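Local coordinates for FimU protein (Pseudomonas aeruginosa, PDB 4IPV) that is a minor pilin-like protein of the GspH family, probably taking part in the assembly of type IV pili at the inner membrane, at residues A14-N19 against I124-S129; R34-Q39 against L50-L55; A72-A77 against I104-K109. All blocks are in the same frame, centred on the assembly; numbering follows the deposited sequence.

How the contacts relate
Helix 10-32 leaves the N terminus and passes over both antiparallel sheets. Contact 1 joins its 14-19 part to residues 124-129 near the other end of the chain, closing the widest loop. Inside that loop nest the other two, one after the other: contact 2 closes the hairpin of strands 36-40 and 50-56 straight after the helix, and contact 3 pairs strands 75-79 and 100-106 at one edge of the second sheet. Contacts 2 and 3 do not touch, their centres being about 24 Å apart, but the helix bridges them: Leu18 packs on Leu50 of contact 2 and on Ala77 of contact 3, while Ala14 packs on Leu75.

Contact 1 (A14-N19 against I124-S129); sequences AAEELN and IQLEPS
Leu126 leaves its strand facing the helix, and both its methyl groups lie against the single methyl of Ala15: CD1 of Leu126 lies 3.8 Å from CB of Ala15, and CD2 of Leu126 lies 4.1 Å from the same carbon. With CG anti to the backbone N of Leu126 (chi1 170°), the fork lies beside Ala15. Alanine suits this buried place, because its one methyl fits against both branches of the leucine. On the outer flank CG of Glu16 comes within 4.4 Å of CD2 of Leu126, so the aliphatic part of the glutamate borders the fork while its carboxylate oxygen OE2 bonds Gln12. One turn after Ala15, Asn19 also points at the strand, and its side chain slants across that of Ile124, whose CG2 branch does the touching. Ile124, being apolar, also packs on Leu22, Gln23 and Arg26 of the same helix. No hydrogen bond crosses between the segments; the strand takes its backbone bonds from strand 109-118, and the helix its own, such as Asn19 N to Ala15 O at 2.9 Å. The axes of 14-19 and 124-126 run nearly antiparallel (173°), 9.2 Å apart at their closest. A long N-terminal helix laid on an antiparallel sheet, here at its edge strand, is characteristic of the type IV pilin fold.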
ATOM      1  N   ALA A  14      -3.155   6.642   9.512  1.00 15.56           N
ATOM      2  CA  ALA A  14      -2.362   5.572   8.925  1.00 14.78           C
ATOM      3  C   ALA A  14      -2.923   5.162   7.565  1.00 15.45           C
ATOM      4  O   ALA A  14      -2.183   5.042   6.576  1.00 14.62           O
ATOM      5  CB  ALA A  14      -2.338   4.378   9.872  1.00 17.55           C
ATOM      6  N   ALA A  15      -4.237   4.949   7.508  1.00 14.47           N
ATOM      7  CA  ALA A  15      -4.881   4.584   6.255  1.00 14.36           C
ATOM      8  C   ALA A  15      -4.673   5.666   5.190  1.00 14.13           C
ATOM      9  O   ALA A  15      -4.416   5.352   4.024  1.00 13.82           O
ATOM     10  CB  ALA A  15      -6.356   4.322   6.466  1.00 15.64           C
ATOM     11  N   GLU A  16      -4.775   6.932   5.585  1.00 13.69           N
ATOM     12  CA  GLU A  16      -4.569   8.024   4.640  1.00 13.48           C
ATOM     13  C   GLU A  16      -3.133   8.092   4.152  1.00 13.31           C
ATOM     14  O   GLU A  16      -2.897   8.389   2.981  1.00 13.62           O
ATOM     15  CB  GLU A  16      -4.974   9.353   5.273  1.00 14.49           C
ATOM     16  CG  GLU A  16      -6.470   9.461   5.434  1.00 14.62           C
ATOM     17  CD  GLU A  16      -6.911  10.722   6.131  1.00 17.07           C
ATOM     18  OE1 GLU A  16      -6.051  11.488   6.618  1.00 18.83           O
ATOM     19  OE2 GLU A  16      -8.135  10.948   6.199  1.00 17.60           O
ATOM     20  N   GLU A  17      -2.183   7.811   5.034  1.00 12.95           N
ATOM     21  CA  GLU A  17      -0.779   7.833   4.635  1.00 14.06           C
ATOM     22  C   GLU A  17      -0.452   6.706   3.654  1.00 14.13           C
ATOM     23  O   GLU A  17       0.253   6.910   2.663  1.00 14.10           O
ATOM     24  CB  GLU A  17       0.118   7.752   5.867  1.00 14.59           C
ATOM     25  CG  GLU A  17       0.107   9.045   6.662  1.00 17.57           C
ATOM     26  CD  GLU A  17       0.716   8.915   8.037  1.00 26.77           C
ATOM     27  OE1 GLU A  17       1.559   8.020   8.241  1.00 22.22           O
ATOM     28  OE2 GLU A  17       0.343   9.713   8.927  1.00 29.54           O
ATOM     29  N   LEU A  18      -0.971   5.512   3.924  1.00 12.78           N
ATOM     30  CA  LEU A  18      -0.797   4.399   2.997  1.00 12.94           C
ATOM     31  C   LEU A  18      -1.448   4.733   1.661  1.00 13.06           C
ATOM     32  O   LEU A  18      -0.867   4.499   0.592  1.00 12.97           O
ATOM     33  CB  LEU A  18      -1.403   3.120   3.570  1.00 14.14           C
ATOM     34  CG  LEU A  18      -1.280   1.891   2.670  1.00 13.72           C
ATOM     35  CD1 LEU A  18       0.177   1.642   2.300  1.00 15.38           C
ATOM     36  CD2 LEU A  18      -1.838   0.685   3.386  1.00 17.52           C
ATOM     37  N   ASN A  19      -2.662   5.272   1.706  1.00 12.56           N
ATOM     38  CA  ASN A  19      -3.311   5.696   0.483  1.00 12.94           C
ATOM     39  C   ASN A  19      -2.454   6.688  -0.303  1.00 12.36           C
ATOM     40  O   ASN A  19      -2.273   6.530  -1.508  1.00 13.41           O
ATOM     41  CB  ASN A  19      -4.674   6.314   0.779  1.00 12.79           C
ATOM     42  CG  ASN A  19      -5.365   6.784  -0.470  1.00 15.59           C
ATOM     43  OD1 ASN A  19      -5.784   5.975  -1.297  1.00 16.13           O
ATOM     44  ND2 ASN A  19      -5.484   8.106  -0.631  1.00 15.45           N
ATOM     45  N   ILE A 124      -7.112   2.976  -6.838  1.00 17.22           N
ATOM     46  CA  ILE A 124      -6.868   2.836  -5.408  1.00 15.88           C
ATOM     47  C   ILE A 124      -7.976   3.538  -4.631  1.00 16.44           C
ATOM     48  O   ILE A 124      -8.252   4.713  -4.871  1.00 18.37           O
ATOM     49  CB  ILE A 124      -5.525   3.489  -5.038  1.00 16.80           C
ATOM     50  CG1 ILE A 124      -4.389   2.881  -5.862  1.00 18.15           C
ATOM     51  CG2 ILE A 124      -5.247   3.353  -3.564  1.00 18.33           C
ATOM     52  CD1 ILE A 124      -3.220   3.832  -6.051  1.00 20.23           C
ATOM     53  N   GLN A 125      -8.612   2.823  -3.709  1.00 15.33           N
ATOM     54  CA  GLN A 125      -9.728   3.376  -2.950  1.00 17.72           C
ATOM     55  C   GLN A 125      -9.653   3.009  -1.475  1.00 15.42           C
ATOM     56  O   GLN A 125      -9.623   1.826  -1.120  1.00 16.90           O
ATOM     57  CB  GLN A 125     -11.052   2.873  -3.527  1.00 24.24           C
ATOM     58  N   LEU A 126      -9.618   4.017  -0.609  1.00 15.48           N
ATOM     59  CA  LEU A 126      -9.779   3.796   0.821  1.00 15.81           C
ATOM     60  C   LEU A 126     -11.276   3.694   1.087  1.00 15.33           C
ATOM     61  O   LEU A 126     -12.008   4.672   0.935  1.00 17.39           O
ATOM     62  CB  LEU A 126      -9.147   4.924   1.628  1.00 17.31           C
ATOM     63  CG  LEU A 126      -9.455   4.941   3.130  1.00 16.65           C
ATOM     64  CD1 LEU A 126      -8.998   3.656   3.796  1.00 19.42           C
ATOM     65  CD2 LEU A 126      -8.804   6.155   3.792  1.00 19.86           C
ATOM     66  N   GLU A 127     -11.728   2.499   1.441  1.00 17.57           N
ATOM     67  CA  GLU A 127     -13.145   2.215   1.588  1.00 17.66           C
ATOM     68  C   GLU A 127     -13.702   2.839   2.861  1.00 17.34           C
ATOM     69  O   GLU A 127     -12.964   3.055   3.819  1.00 16.84           O
ATOM     70  CB  GLU A 127     -13.370   0.696   1.598  1.00 19.44           C
ATOM     71  CG  GLU A 127     -12.852  -0.018   0.352  1.00 20.51           C
ATOM     72  CD  GLU A 127     -13.661   0.286  -0.889  1.00 35.87           C
ATOM     73  OE1 GLU A 127     -14.745   0.896  -0.769  1.00 34.57           O
ATOM     74  OE2 GLU A 127     -13.215  -0.095  -1.991  1.00 33.94           O
ATOM     75  N   PRO A 128     -15.012   3.126   2.883  1.00 19.66           N
ATOM     76  CA  PRO A 128     -15.579   3.800   4.057  1.00 18.40           C
ATOM     77  C   PRO A 128     -15.481   2.925   5.299  1.00 18.30           C
ATOM     78  O   PRO A 128     -15.371   1.702   5.197  1.00 18.17           O
ATOM     79  CB  PRO A 128     -17.042   4.024   3.659  1.00 24.11           C
ATOM     80  CG  PRO A 128     -17.317   2.938   2.648  1.00 25.72           C
ATOM     81  CD  PRO A 128     -16.038   2.823   1.871  1.00 22.74           C
ATOM     82  N   SER A 129     -15.528   3.546   6.469  1.00 18.81           N
ATOM     83  CA  SER A 129     -15.389   2.803   7.720  1.00 18.43           C
ATOM     84  C   SER A 129     -16.538   1.813   7.962  1.00 21.02           C
ATOM     85  O   SER A 129     -16.425   0.909   8.795  1.00 21.12           O
ATOM     86  CB  SER A 129     -15.243   3.766   8.894  1.00 20.41           C
ATOM     87  OG  SER A 129     -16.394   4.572   9.036  1.00 24.18           O
TER

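Contact 2 (R34-Q39 against L50-L55); sequences RAISIQ and LSIGVL
Water 1 is gripped by three groups of the two segments: it donates to Ala35 O at 3.0 Å, accepts from Leu55 N, and shares a hydrogen bond of 2.8 Å with Ser37 OG. That hydroxyl also bonds Thr87 OG1 of strand 85-88, so a serine, small and polar, suits a buried place with two partners. Its OG stands beside the backbone N (chi1 -60°) and has CB of Leu55 as an apolar neighbour at 3.5 Å. Beyond the water the segments form an antiparallel beta hairpin. Ser37 and Gly53 make a hydrogen-bonded pair, as do Gln39 and Ser51; the shortest of the four backbone bonds between the segments, Ser37 N to Gly53 O, measures 2.8 Å. Gly53 has backbone angles at which a CB would press on the preceding carbonyl oxygen, which explains the glycine. Between these pairs Ile38 and Ile52, the non-hydrogen-bonded pair, run alongside each other on one face, with Ile38 CG1 3.8 Å from Ile52 CG1. Both pack on Met21 of helix 10-32, so this face of the sheet is apolar and turned to the helix. Ile36 meets Ile52 crosswise, CG2 to CG2 at 3.8 Å. On the exposed margin Val54 puts CG2 3.7 Å above the centre of one face of the Arg34 guanidinium; the arginine's chain is extended from CG to NE, and its NE bonds Gln32 OE1.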
ATOM      1  N   ARG A  34       6.580   5.029 -17.064  1.00 17.80           N
ATOM      2  CA  ARG A  34       7.401   3.851 -16.826  1.00 21.70           C
ATOM      3  C   ARG A  34       6.994   3.162 -15.535  1.00 18.09           C
ATOM      4  O   ARG A  34       6.216   3.697 -14.749  1.00 18.63           O
ATOM      5  CB  ARG A  34       8.884   4.216 -16.797  1.00 24.09           C
ATOM      6  CG  ARG A  34       9.313   5.032 -15.586  1.00 21.10           C
ATOM      7  CD  ARG A  34      10.829   5.072 -15.528  1.00 36.22           C
ATOM      8  NE  ARG A  34      11.336   5.942 -14.476  1.00 41.28           N
ATOM      9  CZ  ARG A  34      12.622   6.046 -14.161  1.00 53.95           C
ATOM     10  NH1 ARG A  34      13.523   5.329 -14.819  1.00 37.93           N
ATOM     11  NH2 ARG A  34      13.007   6.863 -13.190  1.00 54.91           N
ATOM     12  N   ALA A  35       7.537   1.974 -15.308  1.00 18.27           N
ATOM     13  CA  ALA A  35       7.154   1.182 -14.148  1.00 18.79           C
ATOM     14  C   ALA A  35       7.748   1.738 -12.860  1.00 17.93           C
ATOM     15  O   ALA A  35       8.969   1.781 -12.692  1.00 20.87           O
ATOM     16  CB  ALA A  35       7.571  -0.261 -14.344  1.00 21.15           C
ATOM     17  N   ILE A  36       6.878   2.135 -11.939  1.00 15.84           N
ATOM     18  CA  ILE A  36       7.316   2.644 -10.649  1.00 15.43           C
ATOM     19  C   ILE A  36       6.689   1.777  -9.570  1.00 14.85           C
ATOM     20  O   ILE A  36       5.495   1.474  -9.613  1.00 14.26           O
ATOM     21  CB  ILE A  36       6.935   4.123 -10.443  1.00 14.48           C
ATOM     22  CG1 ILE A  36       7.630   5.010 -11.473  1.00 16.60           C
ATOM     23  CG2 ILE A  36       7.287   4.565  -9.016  1.00 14.97           C
ATOM     24  CD1 ILE A  36       9.149   5.053 -11.359  1.00 17.44           C
ATOM     25  N   SER A  37       7.516   1.346  -8.623  1.00 12.73           N
ATOM     26  CA  SER A  37       7.087   0.395  -7.618  1.00 12.59           C
ATOM     27  C   SER A  37       7.026   1.006  -6.235  1.00 11.70           C
ATOM     28  O   SER A  37       7.554   2.087  -5.970  1.00 12.85           O
ATOM     29  CB  SER A  37       8.029  -0.817  -7.599  1.00 13.45           C
ATOM     30  OG  SER A  37       8.035  -1.475  -8.856  1.00 16.42           O
ATOM     31  N   ILE A  38       6.352   0.283  -5.352  1.00 12.11           N
ATOM     32  CA  ILE A  38       6.308   0.630  -3.942  1.00 12.60           C
ATOM     33  C   ILE A  38       6.532  -0.656  -3.151  1.00 12.12           C
ATOM     34  O   ILE A  38       5.979  -1.708  -3.485  1.00 13.14           O
ATOM     35  CB  ILE A  38       4.984   1.354  -3.568  1.00 12.85           C
ATOM     36  CG1 ILE A  38       4.917   1.622  -2.063  1.00 11.72           C
ATOM     37  CG2 ILE A  38       3.774   0.579  -4.082  1.00 12.61           C
ATOM     38  CD1 ILE A  38       3.765   2.522  -1.657  1.00 13.69           C
ATOM     39  N   GLN A  39       7.395  -0.594  -2.146  1.00 12.21           N
ATOM     40  CA  GLN A  39       7.824  -1.793  -1.441  1.00 12.85           C
ATOM     41  C   GLN A  39       7.729  -1.620   0.072  1.00 13.70           C
ATOM     42  O   GLN A  39       8.183  -0.601   0.615  1.00 13.58           O
ATOM     43  CB  GLN A  39       9.260  -2.131  -1.839  1.00 14.18           C
ATOM     44  CG  GLN A  39       9.789  -3.416  -1.217  1.00 16.39           C
ATOM     45  CD  GLN A  39      11.157  -3.748  -1.732  1.00 20.19           C
ATOM     46  OE1 GLN A  39      12.035  -2.886  -1.792  1.00 29.56           O
ATOM     47  NE2 GLN A  39      11.343  -4.991  -2.152  1.00 23.53           N
ATOM     48  N   LEU A  50       8.124   2.139   3.968  1.00 13.88           N
ATOM     49  CA  LEU A  50       7.911   2.009   2.526  1.00 11.78           C
ATOM     50  C   LEU A  50       8.942   2.780   1.725  1.00 12.27           C
ATOM     51  O   LEU A  50       9.432   3.822   2.163  1.00 14.20           O
ATOM     52  CB  LEU A  50       6.539   2.561   2.123  1.00 13.13           C
ATOM     53  CG  LEU A  50       5.322   1.901   2.763  1.00 11.81           C
ATOM     54  CD1 LEU A  50       4.084   2.786   2.665  1.00 13.22           C
ATOM     55  CD2 LEU A  50       5.063   0.585   2.087  1.00 14.87           C
ATOM     56  N   SER A  51       9.242   2.264   0.540  1.00 12.66           N
ATOM     57  CA  SER A  51      10.050   2.973  -0.448  0.58 10.14           C
ATOM     58  C   SER A  51       9.313   2.953  -1.765  1.00 14.80           C
ATOM     59  O   SER A  51       8.626   1.989  -2.074  1.00 13.54           O
ATOM     60  CB  SER A  51      11.407   2.303  -0.641  0.58 15.80           C
ATOM     61  OG  SER A  51      12.313   2.667   0.379  0.58 22.51           O
ATOM     62  N   ILE A  52       9.453   4.031  -2.535  1.00 12.80           N
ATOM     63  CA  ILE A  52       8.854   4.143  -3.853  1.00 12.85           C
ATOM     64  C   ILE A  52       9.940   4.460  -4.858  1.00 12.48           C
ATOM     65  O   ILE A  52      10.793   5.308  -4.606  1.00 14.53           O
ATOM     66  CB  ILE A  52       7.807   5.267  -3.882  1.00 11.98           C
ATOM     67  CG1 ILE A  52       6.641   4.882  -2.978  1.00 13.37           C
ATOM     68  CG2 ILE A  52       7.326   5.531  -5.306  1.00 13.56           C
ATOM     69  CD1 ILE A  52       5.588   5.950  -2.880  1.00 15.82           C
ATOM     70  N   GLY A  53       9.925   3.766  -5.990  1.00 12.98           N
ATOM     71  CA  GLY A  53      10.868   4.046  -7.054  1.00 14.12           C
ATOM     72  C   GLY A  53      11.049   2.859  -7.972  1.00 13.36           C
ATOM     73  O   GLY A  53      10.217   1.971  -8.006  1.00 14.15           O
ATOM     74  N   VAL A  54      12.137   2.854  -8.737  1.00 15.18           N
ATOM     75  CA  VAL A  54      12.391   1.756  -9.650  1.00 16.59           C
ATOM     76  C   VAL A  54      12.897   0.531  -8.897  1.00 16.70           C
ATOM     77  O   VAL A  54      13.900   0.598  -8.181  1.00 16.93           O
ATOM     78  CB  VAL A  54      13.392   2.158 -10.742  1.00 17.58           C
ATOM     79  CG1 VAL A  54      13.682   0.969 -11.643  1.00 21.25           C
ATOM     80  CG2 VAL A  54      12.838   3.325 -11.560  1.00 20.18           C
ATOM     81  N   LEU A  55      12.174  -0.577  -9.049  1.00 17.10           N
ATOM     82  CA  LEU A  55      12.510  -1.841  -8.403  1.00 15.14           C
ATOM     83  C   LEU A  55      13.455  -2.663  -9.271  1.00 16.63           C
ATOM     84  O   LEU A  55      13.184  -2.872 -10.454  1.00 20.66           O
ATOM     85  CB  LEU A  55      11.231  -2.636  -8.138  1.00 18.63           C
ATOM     86  CG  LEU A  55      11.352  -3.995  -7.453  1.00 19.23           C
ATOM     87  CD1 LEU A  55      11.794  -3.831  -6.011  1.00 21.72           C
ATOM     88  CD2 LEU A  55      10.016  -4.720  -7.526  1.00 24.65           C
TER
HETATM   89  O   HOH W   1       9.735  -0.446 -10.849  1.00 16.45           O

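Contact 3 (A72-A77 against I104-K109); sequences AATLTA and ICQNGK
An antiparallel strand pair at the edge of the four-stranded sheet is formed here, where strand 75-79 meets strand 100-106; a type I turn from Ala72 to Leu75 leads into the first strand, and a type I' turn from Gln106 to Lys109 follows the second. Thr76 and Cys105 make the hydrogen-bonded pair, Thr76 N giving to Cys105 O at 3.0 Å and Cys105 N giving to Thr76 O at 2.9 Å. Beside it, Leu75 faces Gln106 and Ala77 faces Ile104 as non-hydrogen-bonded pairs. Their apolar members suit a face that is covered by helix 10-32 and nearby loops: Leu75 and Ile104 rest on Leu11, and Ala77 on Phe70 and Trp46. CB of Ala77 is 4.1 Å from Ile104 CG1, a short side chain lying against a branched one. Leu75 has its CG beside the backbone N (chi1 -71°), and its CD2 branch swings over to lie 3.5 Å from Cys105 O, while the bent Gln106 side chain passes across that branch. On the other face Cys105 is tied to Cys136 by a disulfide, which joins this strand to the C-terminal end of the chain. Asn107 and Gly108 fill the middle of the type I' turn with positive phi, a region that asparagine and glycine tolerate well; Asn107 N closes the pairing on Thr74 O at 2.9 Å. Water 2 links both segments, donating to Thr74 O, bonding Thr76 OG1 and accepting from Gly108 N at 2.8 Å.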
ATOM      1  N   ALA A  72       2.423   4.145  15.627  1.00 29.23           N
ATOM      2  CA  ALA A  72       2.049   3.064  16.535  1.00 30.53           C
ATOM      3  C   ALA A  72       2.428   1.694  15.975  1.00 29.33           C
ATOM      4  O   ALA A  72       2.022   1.322  14.872  1.00 30.10           O
ATOM      5  CB  ALA A  72       0.562   3.118  16.855  1.00 39.57           C
ATOM      6  N   ALA A  73       3.205   0.943  16.748  1.00 42.05           N
ATOM      7  CA  ALA A  73       3.659  -0.375  16.322  1.00 30.77           C
ATOM      8  C   ALA A  73       2.502  -1.363  16.251  1.00 31.65           C
ATOM      9  O   ALA A  73       2.571  -2.350  15.516  1.00 31.68           O
ATOM     10  CB  ALA A  73       4.744  -0.895  17.260  1.00 41.66           C
ATOM     11  N   THR A  74       1.444  -1.086  17.012  1.00 27.29           N
ATOM     12  CA  THR A  74       0.281  -1.971  17.085  1.00 25.98           C
ATOM     13  C   THR A  74      -0.679  -1.855  15.895  1.00 21.35           C
ATOM     14  O   THR A  74      -1.659  -2.597  15.812  1.00 22.79           O
ATOM     15  CB  THR A  74      -0.521  -1.755  18.376  1.00 28.64           C
ATOM     16  OG1 THR A  74      -0.950  -0.389  18.443  1.00 31.51           O
ATOM     17  CG2 THR A  74       0.326  -2.086  19.597  1.00 26.78           C
ATOM     18  N   LEU A  75      -0.416  -0.915  14.994  1.00 17.27           N
ATOM     19  CA  LEU A  75      -1.126  -0.869  13.725  1.00 15.90           C
ATOM     20  C   LEU A  75      -0.397  -1.755  12.722  1.00 19.05           C
ATOM     21  O   LEU A  75       0.838  -1.793  12.689  1.00 22.43           O
ATOM     22  CB  LEU A  75      -1.193   0.562  13.192  1.00 17.55           C
ATOM     23  CG  LEU A  75      -2.099   1.533  13.937  1.00 17.79           C
ATOM     24  CD1 LEU A  75      -1.949   2.939  13.365  1.00 22.56           C
ATOM     25  CD2 LEU A  75      -3.542   1.084  13.831  1.00 21.05           C
ATOM     26  N   THR A  76      -1.161  -2.482  11.917  1.00 14.74           N
ATOM     27  CA  THR A  76      -0.590  -3.258  10.821  1.00 16.16           C
ATOM     28  C   THR A  76      -1.342  -2.945   9.540  1.00 13.12           C
ATOM     29  O   THR A  76      -2.537  -2.635   9.579  1.00 14.43           O
ATOM     30  CB  THR A  76      -0.665  -4.786  11.064  1.00 15.10           C
ATOM     31  OG1 THR A  76      -2.021  -5.192  11.285  1.00 17.85           O
ATOM     32  CG2 THR A  76       0.180  -5.191  12.275  1.00 18.00           C
ATOM     33  N   ALA A  77      -0.651  -3.015   8.414  1.00 13.39           N
ATOM     34  CA  ALA A  77      -1.307  -2.884   7.114  1.00 13.19           C
ATOM     35  C   ALA A  77      -0.808  -4.023   6.242  1.00 13.69           C
ATOM     36  O   ALA A  77       0.305  -3.986   5.732  1.00 15.33           O
ATOM     37  CB  ALA A  77      -0.994  -1.536   6.488  1.00 14.64           C
ATOM     38  N   ILE A 104      -6.046  -2.471   7.265  1.00 14.53           N
ATOM     39  CA  ILE A 104      -5.347  -1.667   8.253  1.00 15.23           C
ATOM     40  C   ILE A 104      -6.051  -1.929   9.574  1.00 14.41           C
ATOM     41  O   ILE A 104      -7.232  -1.613   9.731  1.00 16.78           O
ATOM     42  CB  ILE A 104      -5.371  -0.166   7.909  1.00 16.02           C
ATOM     43  CG1 ILE A 104      -4.751   0.061   6.525  1.00 18.58           C
ATOM     44  CG2 ILE A 104      -4.586   0.615   8.949  1.00 18.90           C
ATOM     45  CD1 ILE A 104      -5.758   0.197   5.400  1.00 26.86           C
ATOM     46  N   CYS A 105      -5.337  -2.566  10.499  1.00 15.09           N
ATOM     47  CA  CYS A 105      -5.922  -3.005  11.759  1.00 16.07           C
ATOM     48  C   CYS A 105      -5.171  -2.492  12.971  1.00 15.16           C
ATOM     49  O   CYS A 105      -3.967  -2.250  12.908  1.00 18.37           O
ATOM     50  CB  CYS A 105      -5.929  -4.529  11.853  1.00 18.49           C
ATOM     51  SG  CYS A 105      -7.040  -5.393  10.736  1.00 19.75           S
ATOM     52  N   GLN A 106      -5.889  -2.366  14.078  1.00 15.86           N
ATOM     53  CA  GLN A 106      -5.289  -2.087  15.372  1.00 17.38           C
ATOM     54  C   GLN A 106      -5.301  -3.352  16.231  1.00 16.18           C
ATOM     55  O   GLN A 106      -6.317  -4.043  16.315  1.00 18.74           O
ATOM     56  CB  GLN A 106      -6.083  -0.996  16.086  1.00 19.16           C
ATOM     57  CG  GLN A 106      -5.532  -0.608  17.450  1.00 24.15           C
ATOM     58  CD  GLN A 106      -4.256   0.194  17.349  1.00 36.64           C
ATOM     59  OE1 GLN A 106      -3.166  -0.363  17.248  1.00 51.46           O
ATOM     60  NE2 GLN A 106      -4.386   1.516  17.372  1.00 59.15           N
ATOM     61  N   ASN A 107      -4.163  -3.664  16.839  1.00 20.14           N
ATOM     62  CA  ASN A 107      -4.053  -4.781  17.778  1.00 22.92           C
ATOM     63  C   ASN A 107      -4.435  -6.135  17.192  1.00 20.74           C
ATOM     64  O   ASN A 107      -4.911  -7.008  17.916  1.00 23.89           O
ATOM     65  CB  ASN A 107      -4.887  -4.524  19.040  1.00 26.09           C
ATOM     66  CG  ASN A 107      -4.405  -3.325  19.827  1.00 32.93           C
ATOM     67  OD1 ASN A 107      -3.212  -3.172  20.078  1.00 38.09           O
ATOM     68  ND2 ASN A 107      -5.338  -2.470  20.229  1.00 52.08           N
ATOM     69  N   GLY A 108      -4.231  -6.309  15.890  1.00 19.18           N
ATOM     70  CA  GLY A 108      -4.492  -7.587  15.245  1.00 20.56           C
ATOM     71  C   GLY A 108      -5.943  -8.028  15.159  1.00 21.16           C
ATOM     72  O   GLY A 108      -6.231  -9.207  14.931  1.00 23.49           O
ATOM     73  N   LYS A 109      -6.867  -7.095  15.352  1.00 18.85           N
ATOM     74  CA  LYS A 109      -8.291  -7.399  15.263  1.00 21.58           C
ATOM     75  C   LYS A 109      -8.935  -6.452  14.268  1.00 16.99           C
ATOM     76  O   LYS A 109      -8.428  -5.359  14.040  1.00 18.06           O
ATOM     77  CB  LYS A 109      -8.956  -7.265  16.632  1.00 21.96           C
ATOM     78  CG  LYS A 109      -8.444  -8.264  17.650  1.00 30.52           C
ATOM     79  CD  LYS A 109      -8.736  -9.691  17.215  1.00 42.02           C
TER
HETATM   80  O   HOH W   2      -2.810  -4.727  14.041  1.00 19.18           O